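Local coordinates for protein putative secreted glycosylhydrolase (Parabacteroides distasonis ATCC 8503, PDB 3IMM) that is a putative secreted glycoside hydrolase of the 3-keto-disaccharide hydrolase family, probably acting on sugar linkages, with its exact substrate not established, at residues A[144-156]-A[166-178]. Numbering follows the deposited sequence.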
loop_
_atom_site.group_PDB
_atom_site.type_symbol
_atom_site.label_atom_id
_atom_site.label_comp_id
_atom_site.label_asym_id
_atom_site.label_seq_id
_atom_site.Cartn_x
_atom_site.Cartn_y
_atom_site.Cartn_z
ATOM N N THR A 144 1.725 9.471 8.045
ATOM C CA THR A 144 2.741 8.468 8.354
ATOM C C THR A 144 4.048 8.902 7.766
ATOM O O THR A 144 4.107 9.351 6.620
ATOM C CB THR A 144 2.319 7.068 7.802
ATOM O OG1 THR A 144 1.004 6.780 8.286
ATOM C CG2 THR A 144 3.303 5.950 8.200
ATOM N N GLU A 145 5.097 8.770 8.569
ATOM C CA GLU A 145 6.471 9.104 8.160
ATOM C C GLU A 145 7.391 8.079 8.780
ATOM O O GLU A 145 7.601 8.075 9.994
ATOM C CB GLU A 145 6.896 10.480 8.659
ATOM C CG GLU A 145 6.751 11.542 7.647
ATOM C CD GLU A 145 7.270 12.860 8.110
ATOM O OE1 GLU A 145 6.665 13.441 9.014
ATOM O OE2 GLU A 145 8.295 13.293 7.570
HETATM N N MSE A 146 7.942 7.218 7.943
HETATM C CA MSE A 146 8.799 6.156 8.392
HETATM C C MSE A 146 10.208 6.451 7.949
HETATM O O MSE A 146 10.452 6.712 6.775
HETATM C CB MSE A 146 8.392 4.839 7.731
HETATM C CG MSE A 146 9.407 3.727 7.989
HETATM SE SE MSE A 146 8.745 1.958 7.549
HETATM C CE MSE A 146 7.894 1.483 9.126
ATOM N N ASP A 147 11.144 6.328 8.875
ATOM C CA ASP A 147 12.575 6.133 8.526
ATOM C C ASP A 147 12.954 4.679 8.806
ATOM O O ASP A 147 13.227 4.320 9.927
ATOM C CB ASP A 147 13.472 7.090 9.330
ATOM C CG ASP A 147 14.974 6.948 8.989
ATOM O OD1 ASP A 147 15.424 5.954 8.365
ATOM O OD2 ASP A 147 15.720 7.831 9.432
HETATM N N MSE A 148 13.061 3.889 7.745
HETATM C CA MSE A 148 13.334 2.453 7.800
HETATM C C MSE A 148 14.606 2.072 8.540
HETATM O O MSE A 148 14.727 0.927 8.998
HETATM C CB MSE A 148 13.360 1.853 6.370
HETATM C CG MSE A 148 12.070 2.018 5.638
HETATM SE SE MSE A 148 12.158 1.540 3.810
HETATM C CE MSE A 148 12.388 -0.389 3.985
ATOM N N SER A 149 15.535 3.016 8.691
ATOM C CA SER A 149 16.801 2.744 9.380
ATOM C C SER A 149 16.584 2.477 10.854
ATOM O O SER A 149 17.408 1.816 11.448
ATOM C CB SER A 149 17.842 3.858 9.179
ATOM O OG SER A 149 17.409 5.052 9.741
ATOM N N LYS A 150 15.452 2.923 11.414
ATOM C CA LYS A 150 15.112 2.651 12.812
ATOM C C LYS A 150 14.671 1.223 13.025
ATOM O O LYS A 150 14.676 0.739 14.149
ATOM C CB LYS A 150 13.995 3.559 13.303
ATOM C CG LYS A 150 14.338 5.052 13.306
ATOM C CD LYS A 150 13.088 5.930 13.600
ATOM C CE LYS A 150 12.672 5.916 15.085
ATOM N NZ LYS A 150 11.178 6.108 15.204
ATOM N N TRP A 151 14.271 0.538 11.963
ATOM C CA TRP A 151 13.717 -0.821 12.092
ATOM C C TRP A 151 14.860 -1.844 12.019
ATOM O O TRP A 151 15.011 -2.570 11.021
ATOM C CB TRP A 151 12.656 -1.067 11.004
ATOM C CG TRP A 151 11.292 -0.648 11.438
ATOM C CD1 TRP A 151 10.284 -1.467 11.880
ATOM C CD2 TRP A 151 10.800 0.694 11.540
ATOM N NE1 TRP A 151 9.196 -0.703 12.242
ATOM C CE2 TRP A 151 9.498 0.627 12.051
ATOM C CE3 TRP A 151 11.339 1.938 11.265
ATOM C CZ2 TRP A 151 8.738 1.758 12.288
ATOM C CZ3 TRP A 151 10.552 3.072 11.483
ATOM C CH2 TRP A 151 9.274 2.968 11.977
ATOM N N THR A 152 15.662 -1.859 13.080
ATOM C CA THR A 152 16.792 -2.753 13.201
ATOM C C THR A 152 16.340 -4.164 13.580
ATOM O O THR A 152 17.028 -5.126 13.288
ATOM C CB THR A 152 17.788 -2.235 14.227
ATOM O OG1 THR A 152 17.077 -1.949 15.437
ATOM C CG2 THR A 152 18.513 -0.986 13.707
ATOM N N SER A 153 15.159 -4.271 14.175
ATOM C CA SER A 153 14.555 -5.557 14.490
ATOM C C SER A 153 13.481 -5.948 13.473
ATOM O O SER A 153 12.655 -5.121 13.037
ATOM C CB SER A 153 13.992 -5.534 15.936
ATOM O OG SER A 153 13.204 -6.669 16.258
ATOM N N GLY A 154 13.507 -7.230 13.092
ATOM C CA GLY A 154 12.403 -7.882 12.414
ATOM C C GLY A 154 11.303 -8.451 13.312
ATOM O O GLY A 154 10.339 -8.999 12.816
ATOM N N THR A 155 11.429 -8.317 14.621
ATOM C CA THR A 155 10.424 -8.871 15.530
ATOM C C THR A 155 9.704 -7.785 16.383
ATOM O O THR A 155 8.540 -7.978 16.813
ATOM C CB THR A 155 11.031 -10.003 16.433
ATOM O OG1 THR A 155 12.079 -9.479 17.245
ATOM C CG2 THR A 155 11.640 -11.153 15.614
ATOM N N LYS A 156 10.369 -6.651 16.626
ATOM C CA LYS A 156 9.792 -5.616 17.457
ATOM C C LYS A 156 9.905 -4.242 16.811
ATOM O O LYS A 156 10.946 -3.883 16.272
ATOM C CB LYS A 156 10.448 -5.632 18.839
ATOM C CG LYS A 156 9.607 -4.959 19.908
ATOM C CD LYS A 156 10.278 -5.037 21.307
ATOM C CE LYS A 156 9.680 -4.005 22.217
ATOM N NZ LYS A 156 10.145 -4.038 23.609
ATOM N N TRP A 166 5.197 -13.390 10.033
ATOM C CA TRP A 166 5.397 -13.505 8.580
ATOM C C TRP A 166 6.160 -12.342 7.928
ATOM O O TRP A 166 6.391 -12.353 6.698
ATOM C CB TRP A 166 4.053 -13.747 7.864
ATOM C CG TRP A 166 3.026 -12.645 8.005
ATOM C CD1 TRP A 166 2.876 -11.567 7.200
ATOM C CD2 TRP A 166 1.984 -12.553 8.995
ATOM N NE1 TRP A 166 1.833 -10.792 7.629
ATOM C CE2 TRP A 166 1.267 -11.375 8.733
ATOM C CE3 TRP A 166 1.608 -13.345 10.096
ATOM C CZ2 TRP A 166 0.185 -10.976 9.500
ATOM C CZ3 TRP A 166 0.527 -12.941 10.854
ATOM C CH2 TRP A 166 -0.163 -11.778 10.559
ATOM N N LEU A 167 6.590 -11.361 8.733
ATOM C CA LEU A 167 7.381 -10.215 8.228
ATOM C C LEU A 167 8.722 -10.108 8.958
ATOM O O LEU A 167 8.978 -9.118 9.642
ATOM C CB LEU A 167 6.575 -8.915 8.394
ATOM C CG LEU A 167 5.154 -8.884 7.810
ATOM C CD1 LEU A 167 4.408 -7.669 8.227
ATOM C CD2 LEU A 167 5.250 -8.990 6.317
ATOM N N PRO A 168 9.584 -11.147 8.833
ATOM C CA PRO A 168 10.751 -11.210 9.688
ATOM C C PRO A 168 11.943 -10.335 9.288
ATOM O O PRO A 168 12.849 -10.154 10.085
ATOM C CB PRO A 168 11.124 -12.707 9.638
ATOM C CG PRO A 168 10.739 -13.137 8.325
ATOM C CD PRO A 168 9.505 -12.325 7.952
ATOM N N LYS A 169 11.963 -9.797 8.086
ATOM C CA LYS A 169 13.177 -9.145 7.587
ATOM C C LYS A 169 13.229 -7.715 8.099
ATOM O O LYS A 169 12.298 -6.950 7.825
ATOM C CB LYS A 169 13.209 -9.162 6.059
ATOM C CG LYS A 169 13.130 -10.568 5.496
ATOM C CD LYS A 169 13.831 -10.652 4.168
ATOM C CE LYS A 169 13.693 -12.042 3.541
ATOM N NZ LYS A 169 14.395 -12.095 2.223
ATOM N N PRO A 170 14.301 -7.357 8.857
ATOM C CA PRO A 170 14.412 -6.002 9.419
ATOM C C PRO A 170 14.315 -4.947 8.319
ATOM O O PRO A 170 15.038 -5.024 7.319
ATOM C CB PRO A 170 15.803 -5.994 10.059
ATOM C CG PRO A 170 16.113 -7.394 10.341
ATOM C CD PRO A 170 15.464 -8.180 9.218
ATOM N N PHE A 171 13.424 -3.978 8.483
ATOM C CA PHE A 171 13.269 -2.939 7.453
ATOM C C PHE A 171 14.509 -2.077 7.269
ATOM O O PHE A 171 14.705 -1.540 6.190
ATOM C CB PHE A 171 12.003 -2.088 7.701
ATOM C CG PHE A 171 10.720 -2.690 7.111
ATOM C CD1 PHE A 171 10.624 -4.037 6.796
ATOM C CD2 PHE A 171 9.593 -1.895 6.936
ATOM C CE1 PHE A 171 9.429 -4.585 6.264
ATOM C CE2 PHE A 171 8.424 -2.431 6.406
ATOM C CZ PHE A 171 8.339 -3.777 6.084
ATOM N N ALA A 172 15.367 -1.972 8.294
ATOM C CA ALA A 172 16.637 -1.274 8.172
ATOM C C ALA A 172 17.573 -1.861 7.124
ATOM O O ALA A 172 18.457 -1.159 6.643
ATOM C CB ALA A 172 17.355 -1.180 9.520
ATOM N N GLU A 173 17.376 -3.121 6.755
ATOM C CA GLU A 173 18.264 -3.774 5.792
ATOM C C GLU A 173 17.514 -4.106 4.493
ATOM O O GLU A 173 18.060 -4.753 3.597
ATOM C CB GLU A 173 18.893 -5.035 6.400
ATOM C CG GLU A 173 18.986 -5.085 7.934
ATOM C CD GLU A 173 20.065 -4.198 8.555
ATOM O OE1 GLU A 173 20.916 -3.646 7.824
ATOM O OE2 GLU A 173 20.049 -4.058 9.804
ATOM N N LEU A 174 16.259 -3.664 4.393
ATOM C CA LEU A 174 15.481 -3.838 3.178
ATOM C C LEU A 174 15.992 -2.872 2.082
ATOM O O LEU A 174 16.306 -1.695 2.374
ATOM C CB LEU A 174 13.986 -3.629 3.478
ATOM C CG LEU A 174 13.040 -4.805 3.200
ATOM C CD1 LEU A 174 13.461 -6.075 3.831
ATOM C CD2 LEU A 174 11.658 -4.433 3.597
ATOM N N PRO A 175 16.165 -3.393 0.851
ATOM C CA PRO A 175 16.373 -2.527 -0.309
ATOM C C PRO A 175 15.228 -1.522 -0.512
ATOM O O PRO A 175 14.052 -1.832 -0.214
ATOM C CB PRO A 175 16.428 -3.519 -1.484
ATOM C CG PRO A 175 16.843 -4.833 -0.865
ATOM C CD PRO A 175 16.231 -4.832 0.500
ATOM N N THR A 176 15.571 -0.367 -1.095
ATOM C CA THR A 176 14.655 0.737 -1.276
ATOM C C THR A 176 14.404 0.981 -2.779
ATOM O O THR A 176 14.309 2.113 -3.272
ATOM C CB THR A 176 15.170 1.951 -0.505
ATOM O OG1 THR A 176 16.436 2.388 -1.042
ATOM C CG2 THR A 176 15.319 1.577 0.971
ATOM N N LYS A 177 14.326 -0.131 -3.485
ATOM C CA LYS A 177 14.024 -0.189 -4.902
ATOM C C LYS A 177 13.319 -1.525 -5.161
ATOM O O LYS A 177 13.748 -2.566 -4.653
ATOM C CB LYS A 177 15.324 -0.119 -5.733
ATOM C CG LYS A 177 15.100 -0.444 -7.227
ATOM C CD LYS A 177 16.291 -0.122 -8.139
ATOM C CE LYS A 177 15.992 -0.609 -9.547
ATOM N NZ LYS A 177 17.150 -0.496 -10.500
ATOM N N GLY A 178 12.278 -1.501 -5.981
ATOM C CA GLY A 178 11.645 -2.732 -6.456
ATOM C C GLY A 178 10.320 -2.463 -7.135
ATOM O O GLY A 178 9.980 -1.321 -7.461
HETATM O O HOH W 1 11.652 -4.505 10.645
#
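A172 N donates to W151 O at 2.8 Å, the one direct hydrogen bond between 144-156 and 166-178. The acceptor residue, W151, is the centre of an inverse gamma turn. A water adds a second polar link, accepting from F171 N at 2.8 Å and donating to S153 O at 2.7 Å. Nearby, G154 CA makes a CH...O contact of 3.3 Å to P168 O. P170 CB packs on the carbonyl oxygens of W151 and T152.

The family belongs to the concanavalin clan of beta-sandwiches. Here the end of edge strand 141-147 and its 3-10 turn meet the 3-10 turn 171-173, in the loop leading to strand 179-182 of the other sheet.

Among the apolar contacts, V80 of strand 80-85 touches M148, F171 and L174. In selenomethionine M146, CG lies anti to the backbone N (chi1 170°), which helps carry SE to the edge of the F171 ring, in its plane. M146 SE is 4.0 Å from F171 CD2. M146 CE lies above one face of the W151 indole, toward its rim. W151 CB touches F171 CB at 3.5 Å. H107 stacks on the F171 ring and also meets the W151 ring. Selenomethionine M148 bends at chi3 (69°), and M148 CE reaches L174 CB at 3.6 Å.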